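Side-chain contacts in toluene, o-xylene monooxygenase oxygenase subunit (PDB 2INC), which is a largely helical subunit of a multicomponent oxygenase that probably hydroxylates toluene and o-xylene with molecular oxygen: residues 75-78 / 79-83; 85-88 / 89-92; 123-126 / 127-130; 144-147 / 148-151; 243-246 / 247-250. All blocks are in the same frame, centred on the assembly; numbering follows the deposited sequence.

Contact 1 of 5, residues 75-78 / 79-83; sequences VYRT and YNLLQ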
loop_
_atom_site.group_PDB
_atom_site.type_symbol
_atom_site.label_atom_id
_atom_site.label_comp_id
_atom_site.label_asym_id
_atom_site.label_seq_id
_atom_site.Cartn_x
_atom_site.Cartn_y
_atom_site.Cartn_z
ATOM N N VAL B 75 -14.367 5.053 10.435
ATOM C CA VAL B 75 -13.705 6.149 9.783
ATOM C C VAL B 75 -13.739 5.791 8.320
ATOM O O VAL B 75 -14.074 4.673 7.963
ATOM C CB VAL B 75 -12.243 6.384 10.240
ATOM C CG1 VAL B 75 -12.209 6.701 11.770
ATOM C CG2 VAL B 75 -11.311 5.203 9.888
ATOM N N TYR B 76 -13.380 6.747 7.497
ATOM C CA TYR B 76 -13.439 6.538 6.063
ATOM C C TYR B 76 -12.660 5.289 5.654
ATOM O O TYR B 76 -13.142 4.482 4.856
ATOM C CB TYR B 76 -12.835 7.730 5.414
ATOM C CG TYR B 76 -12.809 7.669 3.895
ATOM C CD1 TYR B 76 -11.704 7.106 3.218
ATOM C CD2 TYR B 76 -13.860 8.207 3.168
ATOM C CE1 TYR B 76 -11.683 7.042 1.804
ATOM C CE2 TYR B 76 -13.838 8.222 1.771
ATOM C CZ TYR B 76 -12.747 7.644 1.101
ATOM O OH TYR B 76 -12.808 7.700 -0.292
ATOM N N ARG B 77 -11.469 5.098 6.226
ATOM C CA ARG B 77 -10.623 3.991 5.817
ATOM C C ARG B 77 -11.297 2.660 6.135
ATOM O O ARG B 77 -11.247 1.724 5.331
ATOM C CB ARG B 77 -9.259 4.104 6.495
ATOM C CG ARG B 77 -8.276 3.059 6.057
ATOM C CD ARG B 77 -7.002 3.217 6.931
ATOM N NE ARG B 77 -7.257 2.847 8.326
ATOM C CZ ARG B 77 -7.320 1.594 8.784
ATOM N NH1 ARG B 77 -7.126 0.544 7.969
ATOM N NH2 ARG B 77 -7.542 1.370 10.079
ATOM N N THR B 78 -11.917 2.578 7.320
ATOM C CA THR B 78 -12.485 1.299 7.774
ATOM C C THR B 78 -13.890 1.091 7.133
ATOM O O THR B 78 -14.275 -0.036 6.846
ATOM C CB THR B 78 -12.473 1.169 9.276
ATOM O OG1 THR B 78 -13.127 2.291 9.854
ATOM C CG2 THR B 78 -11.029 1.126 9.812
ATOM N N TYR B 79 -14.581 2.172 6.799
ATOM C CA TYR B 79 -15.835 2.099 6.037
ATOM C C TYR B 79 -15.561 1.449 4.699
ATOM O O TYR B 79 -16.275 0.529 4.292
ATOM C CB TYR B 79 -16.434 3.502 5.794
ATOM C CG TYR B 79 -17.707 3.438 4.931
ATOM C CD1 TYR B 79 -17.644 3.563 3.535
ATOM C CD2 TYR B 79 -18.959 3.218 5.518
ATOM C CE1 TYR B 79 -18.822 3.506 2.737
ATOM C CE2 TYR B 79 -20.112 3.130 4.746
ATOM C CZ TYR B 79 -20.044 3.257 3.377
ATOM O OH TYR B 79 -21.231 3.149 2.629
ATOM N N ASN B 80 -14.550 1.929 3.971
ATOM C CA ASN B 80 -14.310 1.370 2.631
ATOM C C ASN B 80 -13.795 -0.080 2.704
ATOM O O ASN B 80 -14.164 -0.929 1.861
ATOM C CB ASN B 80 -13.363 2.208 1.817
ATOM C CG ASN B 80 -13.962 3.524 1.343
ATOM O OD1 ASN B 80 -13.294 4.545 1.410
ATOM N ND2 ASN B 80 -15.180 3.504 0.835
ATOM N N LEU B 81 -12.984 -0.415 3.712
ATOM C CA LEU B 81 -12.588 -1.809 3.880
ATOM C C LEU B 81 -13.807 -2.717 4.095
ATOM O O LEU B 81 -13.931 -3.777 3.472
ATOM C CB LEU B 81 -11.634 -2.001 5.061
ATOM C CG LEU B 81 -10.176 -1.667 4.790
ATOM C CD1 LEU B 81 -9.419 -1.678 6.136
ATOM C CD2 LEU B 81 -9.575 -2.707 3.826
ATOM N N LEU B 82 -14.703 -2.291 4.967
ATOM C CA LEU B 82 -15.859 -3.090 5.356
ATOM C C LEU B 82 -16.747 -3.248 4.147
ATOM O O LEU B 82 -17.180 -4.359 3.799
ATOM C CB LEU B 82 -16.627 -2.347 6.453
ATOM C CG LEU B 82 -17.706 -3.023 7.326
ATOM C CD1 LEU B 82 -18.796 -2.032 7.631
ATOM C CD2 LEU B 82 -18.290 -4.264 6.835
ATOM N N GLN B 83 -17.033 -2.126 3.500
ATOM C CA GLN B 83 -17.996 -2.156 2.399
ATOM C C GLN B 83 -17.477 -2.717 1.084
ATOM O O GLN B 83 -18.251 -3.243 0.285
ATOM C CB GLN B 83 -18.633 -0.795 2.190
ATOM C CG GLN B 83 -19.460 -0.328 3.360
ATOM C CD GLN B 83 -20.669 -1.195 3.646
ATOM O OE1 GLN B 83 -20.540 -2.308 4.138
ATOM N NE2 GLN B 83 -21.861 -0.656 3.417
#

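Contact 2 of 5, residues 85-88 / 89-92; sequences GQES and YVQG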
loop_
_atom_site.group_PDB
_atom_site.type_symbol
_atom_site.label_atom_id
_atom_site.label_comp_id
_atom_site.label_asym_id
_atom_site.label_seq_id
_atom_site.Cartn_x
_atom_site.Cartn_y
_atom_site.Cartn_z
ATOM N N GLY B 85 -15.618 -5.382 1.229
ATOM C CA GLY B 85 -15.911 -6.832 1.464
ATOM C C GLY B 85 -17.373 -7.183 1.180
ATOM O O GLY B 85 -17.683 -8.108 0.425
ATOM N N GLN B 86 -18.290 -6.406 1.734
ATOM C CA GLN B 86 -19.731 -6.596 1.516
ATOM C C GLN B 86 -20.139 -6.451 0.060
ATOM O O GLN B 86 -21.051 -7.171 -0.397
ATOM C CB GLN B 86 -20.508 -5.600 2.392
ATOM C CG GLN B 86 -20.342 -5.932 3.891
ATOM C CD GLN B 86 -20.923 -7.312 4.242
ATOM O OE1 GLN B 86 -22.092 -7.599 3.947
ATOM N NE2 GLN B 86 -20.111 -8.166 4.869
ATOM N N GLU B 87 -19.518 -5.527 -0.680
ATOM C CA GLU B 87 -19.816 -5.423 -2.121
ATOM C C GLU B 87 -19.217 -6.557 -2.923
ATOM O O GLU B 87 -19.752 -6.862 -3.976
ATOM C CB GLU B 87 -19.365 -4.106 -2.757
ATOM C CG GLU B 87 -20.251 -2.923 -2.428
ATOM C CD GLU B 87 -21.740 -3.093 -2.876
ATOM O OE1 GLU B 87 -22.536 -3.682 -2.108
ATOM O OE2 GLU B 87 -22.102 -2.598 -3.988
ATOM N N SER B 88 -18.093 -7.149 -2.464
ATOM C CA SER B 88 -17.554 -8.345 -3.155
ATOM C C SER B 88 -18.589 -9.438 -3.011
ATOM O O SER B 88 -18.774 -10.238 -3.903
ATOM C CB SER B 88 -16.255 -8.812 -2.505
ATOM O OG SER B 88 -15.221 -7.870 -2.754
ATOM N N TYR B 89 -19.241 -9.496 -1.851
ATOM C CA TYR B 89 -20.292 -10.468 -1.652
ATOM C C TYR B 89 -21.530 -10.220 -2.544
ATOM O O TYR B 89 -21.976 -11.109 -3.276
ATOM C CB TYR B 89 -20.656 -10.533 -0.174
ATOM C CG TYR B 89 -21.912 -11.307 0.126
ATOM C CD1 TYR B 89 -21.992 -12.691 -0.116
ATOM C CD2 TYR B 89 -23.009 -10.684 0.674
ATOM C CE1 TYR B 89 -23.157 -13.395 0.141
ATOM C CE2 TYR B 89 -24.182 -11.376 0.914
ATOM C CZ TYR B 89 -24.235 -12.745 0.656
ATOM O OH TYR B 89 -25.363 -13.469 0.940
ATOM N N VAL B 90 -22.095 -9.036 -2.485
ATOM C CA VAL B 90 -23.273 -8.738 -3.296
ATOM C C VAL B 90 -22.980 -8.833 -4.770
ATOM O O VAL B 90 -23.769 -9.413 -5.524
ATOM C CB VAL B 90 -23.863 -7.339 -2.924
ATOM C CG1 VAL B 90 -24.936 -6.933 -3.933
ATOM C CG2 VAL B 90 -24.417 -7.414 -1.547
ATOM N N GLN B 91 -21.844 -8.319 -5.202
ATOM C CA GLN B 91 -21.553 -8.356 -6.624
ATOM C C GLN B 91 -21.274 -9.806 -7.067
ATOM O O GLN B 91 -21.655 -10.184 -8.164
ATOM C CB GLN B 91 -20.483 -7.322 -7.062
ATOM C CG GLN B 91 -20.730 -5.858 -6.465
ATOM C CD GLN B 91 -21.937 -5.033 -7.066
ATOM O OE1 GLN B 91 -22.109 -4.941 -8.287
ATOM N NE2 GLN B 91 -22.754 -4.426 -6.188
ATOM N N GLY B 92 -20.724 -10.637 -6.178
ATOM C CA GLY B 92 -20.623 -12.027 -6.489
ATOM C C GLY B 92 -21.984 -12.663 -6.684
ATOM O O GLY B 92 -22.161 -13.425 -7.637
#

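Contact 3 of 5, residues 123-126 / 127-130; sequences YLFH and ALQM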
loop_
_atom_site.group_PDB
_atom_site.type_symbol
_atom_site.label_atom_id
_atom_site.label_comp_id
_atom_site.label_asym_id
_atom_site.label_seq_id
_atom_site.Cartn_x
_atom_site.Cartn_y
_atom_site.Cartn_z
ATOM N N TYR B 123 -36.780 5.255 -5.515
ATOM C CA TYR B 123 -37.217 6.577 -5.017
ATOM C C TYR B 123 -37.108 6.621 -3.493
ATOM O O TYR B 123 -36.549 7.553 -2.895
ATOM C CB TYR B 123 -38.635 6.933 -5.552
ATOM C CG TYR B 123 -38.567 7.109 -7.055
ATOM C CD1 TYR B 123 -38.128 8.310 -7.593
ATOM C CD2 TYR B 123 -38.885 6.070 -7.936
ATOM C CE1 TYR B 123 -38.001 8.486 -8.949
ATOM C CE2 TYR B 123 -38.725 6.261 -9.358
ATOM C CZ TYR B 123 -38.300 7.456 -9.818
ATOM O OH TYR B 123 -38.101 7.713 -11.187
ATOM N N LEU B 124 -37.619 5.626 -2.833
ATOM C CA LEU B 124 -37.629 5.689 -1.402
ATOM C C LEU B 124 -36.175 5.694 -0.850
ATOM O O LEU B 124 -35.879 6.455 0.050
ATOM C CB LEU B 124 -38.421 4.519 -0.846
ATOM C CG LEU B 124 -38.470 4.474 0.680
ATOM C CD1 LEU B 124 -38.856 5.852 1.343
ATOM C CD2 LEU B 124 -39.554 3.449 1.058
ATOM N N PHE B 125 -35.283 4.886 -1.408
ATOM C CA PHE B 125 -33.901 4.816 -0.897
ATOM C C PHE B 125 -33.163 6.106 -1.193
ATOM O O PHE B 125 -32.377 6.556 -0.352
ATOM C CB PHE B 125 -33.107 3.602 -1.486
ATOM C CG PHE B 125 -33.634 2.247 -1.061
ATOM C CD1 PHE B 125 -33.371 1.110 -1.859
ATOM C CD2 PHE B 125 -34.356 2.075 0.105
ATOM C CE1 PHE B 125 -33.820 -0.156 -1.517
ATOM C CE2 PHE B 125 -34.837 0.806 0.471
ATOM C CZ PHE B 125 -34.563 -0.320 -0.336
ATOM N N HIS B 126 -33.421 6.724 -2.361
ATOM C CA HIS B 126 -32.823 8.023 -2.617
ATOM C C HIS B 126 -33.374 9.105 -1.668
ATOM O O HIS B 126 -32.609 9.918 -1.181
ATOM C CB HIS B 126 -32.999 8.477 -4.066
ATOM C CG HIS B 126 -32.236 9.737 -4.368
ATOM N ND1 HIS B 126 -30.859 9.789 -4.362
ATOM C CD2 HIS B 126 -32.659 11.001 -4.583
ATOM C CE1 HIS B 126 -30.463 11.028 -4.608
ATOM N NE2 HIS B 126 -31.540 11.782 -4.766
ATOM N N ALA B 127 -34.658 9.044 -1.327
ATOM C CA ALA B 127 -35.240 9.976 -0.347
ATOM C C ALA B 127 -34.577 9.770 1.019
ATOM O O ALA B 127 -34.328 10.733 1.720
ATOM C CB ALA B 127 -36.758 9.756 -0.238
ATOM N N LEU B 128 -34.211 8.541 1.358
ATOM C CA LEU B 128 -33.478 8.322 2.609
ATOM C C LEU B 128 -32.064 8.895 2.540
ATOM O O LEU B 128 -31.528 9.404 3.563
ATOM C CB LEU B 128 -33.418 6.827 2.942
ATOM C CG LEU B 128 -34.721 6.125 3.331
ATOM C CD1 LEU B 128 -34.383 4.645 3.576
ATOM C CD2 LEU B 128 -35.316 6.771 4.561
ATOM N N GLN B 129 -31.416 8.731 1.389
ATOM C CA GLN B 129 -30.099 9.304 1.103
ATOM C C GLN B 129 -30.154 10.796 1.337
ATOM O O GLN B 129 -29.303 11.362 1.974
ATOM C CB GLN B 129 -29.767 9.016 -0.360
ATOM C CG GLN B 129 -28.381 9.518 -0.837
ATOM C CD GLN B 129 -28.169 9.156 -2.268
ATOM O OE1 GLN B 129 -28.859 8.268 -2.779
ATOM N NE2 GLN B 129 -27.243 9.868 -2.955
ATOM N N MET B 130 -31.168 11.457 0.800
ATOM C CA MET B 130 -31.353 12.876 1.042
ATOM C C MET B 130 -31.610 13.214 2.510
ATOM O O MET B 130 -31.081 14.208 3.047
ATOM C CB MET B 130 -32.549 13.363 0.227
ATOM C CG MET B 130 -32.255 13.333 -1.262
ATOM S SD MET B 130 -33.833 13.614 -2.137
ATOM C CE MET B 130 -34.178 15.347 -1.769
#

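Contact 4 of 5, residues 144-147 / 148-151; sequences ITNC and ATYE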
loop_
_atom_site.group_PDB
_atom_site.type_symbol
_atom_site.label_atom_id
_atom_site.label_comp_id
_atom_site.label_asym_id
_atom_site.label_seq_id
_atom_site.Cartn_x
_atom_site.Cartn_y
_atom_site.Cartn_z
ATOM N N ILE B 144 -21.253 13.004 15.290
ATOM C CA ILE B 144 -22.649 12.741 14.902
ATOM C C ILE B 144 -22.722 12.879 13.371
ATOM O O ILE B 144 -23.233 11.984 12.695
ATOM C CB ILE B 144 -23.615 13.731 15.534
ATOM C CG1 ILE B 144 -23.596 13.596 17.051
ATOM C CG2 ILE B 144 -25.060 13.483 15.058
ATOM C CD1 ILE B 144 -24.373 14.791 17.717
ATOM N N THR B 145 -22.217 13.981 12.832
ATOM C CA THR B 145 -22.113 14.124 11.363
ATOM C C THR B 145 -21.495 12.912 10.614
ATOM O O THR B 145 -22.034 12.483 9.578
ATOM C CB THR B 145 -21.340 15.405 10.973
ATOM O OG1 THR B 145 -22.148 16.525 11.275
ATOM C CG2 THR B 145 -21.000 15.374 9.469
ATOM N N ASN B 146 -20.397 12.345 11.118
ATOM C CA ASN B 146 -19.769 11.242 10.415
ATOM C C ASN B 146 -20.647 9.990 10.362
ATOM O O ASN B 146 -20.662 9.329 9.343
ATOM C CB ASN B 146 -18.418 10.896 10.992
ATOM C CG ASN B 146 -17.363 11.939 10.719
ATOM O OD1 ASN B 146 -16.239 11.793 11.187
ATOM N ND2 ASN B 146 -17.718 13.003 9.971
ATOM N N CYS B 147 -21.368 9.658 11.440
ATOM C CA CYS B 147 -22.325 8.549 11.369
ATOM C C CYS B 147 -23.329 8.778 10.210
ATOM O O CYS B 147 -23.663 7.831 9.520
ATOM C CB CYS B 147 -23.070 8.425 12.643
ATOM S SG CYS B 147 -21.955 7.858 13.904
ATOM N N ALA B 148 -23.833 10.006 10.070
ATOM C CA ALA B 148 -24.774 10.383 8.977
ATOM C C ALA B 148 -24.129 10.327 7.564
ATOM O O ALA B 148 -24.806 9.949 6.555
ATOM C CB ALA B 148 -25.415 11.827 9.271
ATOM N N THR B 149 -22.843 10.705 7.484
ATOM C CA THR B 149 -22.032 10.575 6.263
ATOM C C THR B 149 -22.026 9.130 5.790
ATOM O O THR B 149 -22.380 8.868 4.678
ATOM C CB THR B 149 -20.537 11.052 6.477
ATOM O OG1 THR B 149 -20.534 12.434 6.963
ATOM C CG2 THR B 149 -19.748 10.987 5.084
ATOM N N TYR B 150 -21.641 8.195 6.656
ATOM C CA TYR B 150 -21.513 6.783 6.225
ATOM C C TYR B 150 -22.904 6.169 5.984
ATOM O O TYR B 150 -23.077 5.338 5.110
ATOM C CB TYR B 150 -20.658 5.970 7.227
ATOM C CG TYR B 150 -19.300 6.645 7.426
ATOM C CD1 TYR B 150 -18.799 6.862 8.713
ATOM C CD2 TYR B 150 -18.575 7.135 6.333
ATOM C CE1 TYR B 150 -17.571 7.510 8.902
ATOM C CE2 TYR B 150 -17.324 7.846 6.526
ATOM C CZ TYR B 150 -16.843 7.996 7.836
ATOM O OH TYR B 150 -15.631 8.693 8.073
ATOM N N GLU B 151 -23.914 6.674 6.675
ATOM C CA GLU B 151 -25.270 6.169 6.476
ATOM C C GLU B 151 -25.774 6.662 5.117
ATOM O O GLU B 151 -26.466 5.964 4.393
ATOM C CB GLU B 151 -26.148 6.665 7.635
ATOM C CG GLU B 151 -27.681 6.474 7.403
ATOM C CD GLU B 151 -28.515 6.982 8.593
ATOM O OE1 GLU B 151 -28.062 6.816 9.738
ATOM O OE2 GLU B 151 -29.633 7.485 8.351
#

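Contact 5 of 5, residues 243-246 / 247-250; sequences LGLL and AQAQ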
loop_
_atom_site.group_PDB
_atom_site.type_symbol
_atom_site.label_atom_id
_atom_site.label_comp_id
_atom_site.label_asym_id
_atom_site.label_seq_id
_atom_site.Cartn_x
_atom_site.Cartn_y
_atom_site.Cartn_z
ATOM N N LEU B 243 -33.090 -11.696 -4.156
ATOM C CA LEU B 243 -33.623 -10.578 -3.351
ATOM C C LEU B 243 -33.624 -10.963 -1.859
ATOM O O LEU B 243 -33.336 -10.144 -0.976
ATOM C CB LEU B 243 -35.022 -10.187 -3.838
ATOM C CG LEU B 243 -35.644 -8.983 -3.087
ATOM C CD1 LEU B 243 -34.701 -7.789 -2.949
ATOM C CD2 LEU B 243 -36.919 -8.621 -3.742
ATOM N N GLY B 244 -33.920 -12.225 -1.573
ATOM C CA GLY B 244 -33.882 -12.726 -0.181
ATOM C C GLY B 244 -32.506 -12.391 0.367
ATOM O O GLY B 244 -32.393 -11.765 1.402
ATOM N N LEU B 245 -31.461 -12.724 -0.380
ATOM C CA LEU B 245 -30.090 -12.441 0.106
ATOM C C LEU B 245 -29.675 -10.972 0.091
ATOM O O LEU B 245 -28.989 -10.526 1.003
ATOM C CB LEU B 245 -29.070 -13.279 -0.669
ATOM C CG LEU B 245 -29.170 -14.778 -0.394
ATOM C CD1 LEU B 245 -28.268 -15.528 -1.380
ATOM C CD2 LEU B 245 -28.789 -15.120 1.066
ATOM N N LEU B 246 -30.037 -10.264 -0.980
ATOM C CA LEU B 246 -29.771 -8.838 -1.133
ATOM C C LEU B 246 -30.350 -8.047 0.055
ATOM O O LEU B 246 -29.665 -7.179 0.635
ATOM C CB LEU B 246 -30.403 -8.337 -2.444
ATOM C CG LEU B 246 -30.139 -6.862 -2.775
ATOM C CD1 LEU B 246 -28.595 -6.638 -2.730
ATOM C CD2 LEU B 246 -30.717 -6.468 -4.200
ATOM N N ALA B 247 -31.600 -8.328 0.418
ATOM C CA ALA B 247 -32.266 -7.587 1.463
ATOM C C ALA B 247 -31.601 -7.863 2.809
ATOM O O ALA B 247 -31.428 -6.973 3.664
ATOM C CB ALA B 247 -33.802 -7.953 1.478
ATOM N N GLN B 248 -31.206 -9.109 3.022
ATOM C CA GLN B 248 -30.489 -9.429 4.278
ATOM C C GLN B 248 -29.122 -8.700 4.321
ATOM O O GLN B 248 -28.702 -8.242 5.393
ATOM C CB GLN B 248 -30.301 -10.945 4.373
ATOM C CG GLN B 248 -29.574 -11.404 5.632
ATOM C CD GLN B 248 -29.471 -12.913 5.673
ATOM O OE1 GLN B 248 -30.064 -13.587 4.832
ATOM N NE2 GLN B 248 -28.725 -13.453 6.645
ATOM N N ALA B 249 -28.436 -8.605 3.151
ATOM C CA ALA B 249 -27.147 -7.901 3.045
ATOM C C ALA B 249 -27.334 -6.421 3.396
ATOM O O ALA B 249 -26.531 -5.825 4.084
ATOM C CB ALA B 249 -26.600 -8.021 1.671
ATOM N N GLN B 250 -28.402 -5.832 2.905
ATOM C CA GLN B 250 -28.700 -4.413 3.161
ATOM C C GLN B 250 -29.088 -4.189 4.606
ATOM O O GLN B 250 -28.749 -3.166 5.201
ATOM C CB GLN B 250 -29.794 -3.927 2.201
ATOM C CG GLN B 250 -29.360 -3.970 0.759
ATOM C CD GLN B 250 -30.503 -3.710 -0.251
ATOM O OE1 GLN B 250 -31.660 -3.958 0.048
ATOM N NE2 GLN B 250 -30.161 -3.269 -1.460
#

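Contact 1 of 5, residues 75-78 / 79-83
Tyr76 and Asn80, one turn apart, form a local polar-aromatic contact in the opening turns of helix 76-99. The amide oxygen of Asn80 sits over one face of the phenol ring, displaced toward its rim, with OD1 3.0 Å from CE1 of Tyr76. Ring and amide planes are nearly perpendicular, at 89°. The ring runs anti to its own backbone nitrogen (chi1 180°), which carries it forward, obliquely to the helix, so that one face meets that oxygen. At the far end, Tyr76 OH is hydrogen-bonded to an aromatic and a polar side chain on the chain of another protein.

Val75 is the N-cap. Thr78 supplies one half of a capping box, the bond from the N-cap N-H to the side chain three residues on: Val75 N donates to Thr78 OG1 at 3.1 Å, almost straight at 171°. Valine has no side-chain acceptor to return the bond.

On another flank of the helix Arg77 and Leu81 run side by side, NH1 of Arg77 being 3.7 Å from CD1 of Leu81. The chemistry thus divides: Thr78 OG1 accepts the N-H of the N-cap residue, while Leu81 CD1 and Thr78 CG2 lie against a guanidinium group whose charge is probably balanced by Glu20, salt-bridged to NH2.

Contact 2 of 5, residues 85-88 / 89-92
Glu87 and Gln91 cross at a slant, one turn apart on helix 76-99, with the carboxylate and amide at their ends turned 55° against each other. Glu87 OE2 comes within 2.9 Å of Gln91 NE2, although the placing of the Gln91 chain is less sure. Glu87 is bent at chi2 (-59°), which brings its carboxylate round toward the next turn. The other carboxylate oxygen, OE1 of Glu87, lies 4.0 Å from CB of Val90, the two side chains pointing the same way.

CG2 of Val90 touches Gln86 O at 3.6 Å. Tyr89 meets the same carbonyl oxygen with its CB, 3.4 Å from Gln86 O, and its ring then leads away with its edge toward that oxygen. Underneath runs the usual alpha-helical ladder, including Val90 N to Gln86 O at 3.0 Å.

In the next shell, Glu87 OE1 is held by a salt bridge to Arg157 NE, which would probably keep the carboxylate ionised and fix its rotation. Ser88 OG turns back to bond Asp84 O, and the residue also packs on Ser88 of the second subunit. Inside the chain, Glu87 and Val90 rest on His161 of helix 142-172, and Tyr89 and Val90 lean on Leu245, Leu246 and Ala249 of helix 241-268.

Contact 3 of 5, residues 123-126 / 127-130
His126 is overlapped by Met130, whose CG lies 4.3 Å from the imidazole centroid and 30° off the ring normal, an off-centre CH-pi contact. The sulfur swings further out: SD is 4.4 Å from the same centroid but well off the normal, so this Met-aromatic approach is oblique.

At the ring's edge, near its plane, His126 ND1 gives a weak hydrogen bond to Gln129 OE1, 3.0 Å long and bent to 141°. The amide stands almost upright to the imidazole, with planes 82° apart. Gln129 reaches this spot fully extended, its CG opposite the backbone nitrogen. Both polar ends carry on to the chain of another protein: His126 NE2 bonds a basic side chain, and Gln129 NE2 two polar ones. If ND1 carries the proton, as the weak bond suggests, NE2 would probably be the acceptor.

Another flank of the helix is apolar, CD1 of Leu128 meeting the edge of the Phe125 ring 4.3 Å from CD2. Helix 121-138 packs among its neighbours: Phe125 lies edge-to-face on Trp158 of helix 142-172, Leu124 on Val223 and Leu227 of helix 208-237, and Ala127 on Ile199 of helix 190-202.

Contact 4 of 5, residues 144-147 / 148-151
Thr149 N bonds Thr145 O at 2.9 Å, one rung of the regular i to i+4 ladder that continues from Asn146 to Tyr150 and from Cys147 to Glu151, while the rung from Ile144 to Ala148 is weak. This is the early part of helix 142-172, a long alpha-helix in the bundle of a hydroxylase family related to the ferritins.

Tyr150 folds back on the turn before it. Its ring turns one face to the carbonyl oxygen of Asn146, which lies 3.2 Å from CD1, and the ring's CE1 is 4.1 Å from CB of Asn146. Beyond this, Tyr150 OH is hydrogen-bonded to a polar side chain on the chain of another protein, and the ring meets that of Tyr79 at a shallow angle, with planes about 20° apart.

Thr149 tucks its hydroxyl against the helix: with chi1 at -56° OG1 is opposite the carbonyl carbon, 3.0 Å from Thr145 O. His136 ND1 is a weak hydrogen-bonding partner of the same hydroxyl, and His136 O pairs with Thr145 OG1, so one histidine of helix 121-138 serves both threonines. Glu151, extended and buried, has its carboxylate met by Asn216 and more weakly by Trp260 and His155. Between the threonines, CG2 of Thr145 comes 3.9 Å from OG1 of Thr149.

Contact 5 of 5, residues 243-246 / 247-250
The amides of Gln250 and Gln248 are the flat groups in this run of alpha-helix 241-268, part of the helical bundle, and each lies near a leucine of the preceding turn. In Gln250 it is the nitrogen end that touches Leu246: NE2 is 3.8 Å from CG and 3.9 Å from CD1 of that leucine. The glutamine also packs against Trp158 and His161 of helix 142-172. In Gln248 the oxygen end is nearer, OE1 standing 4.3 Å from CD2 of Leu245, while NE2 reaches over to bond Gln96 O of the second subunit.

The two glutamines leave the helix differently. Gln248 runs straight out from the backbone (chi1 -180°), whereas CG of Gln250 sits beside its backbone nitrogen (chi1 -64°) and rests 3.2 Å from Leu246 O. The rung from Gln248 N to Gly244 O, at 3.3 Å, is weak, but those on either side of it are ordinary.

Leu245 also meets Arg100 of the second subunit. Small Ala249 fits closely against the turn before it, its CB settled 3.3 Å from Leu246 O and 3.5 Å from Leu245 O.

Contacts 1 and 2 follow one another on helix 76-99, their centres 14 Å apart, and both lean on helices 142-172 and 241-268. Contact 1 touches contact 4, where CD2 of Tyr79 lies 3.7 Å from CB of Tyr150. Contact 2 touches contact 5, with Val90 CG1 3.9 Å from Leu246 CD1, and both of these also reach the second subunit. Contact 3 touches none of the others: its nearest atoms are about 5 Å from contacts 4 and 5. Contacts 1 to 4 also reach the chain of another protein, so helices 76-99, 121-138 and 142-172 join the fold to its partner chain.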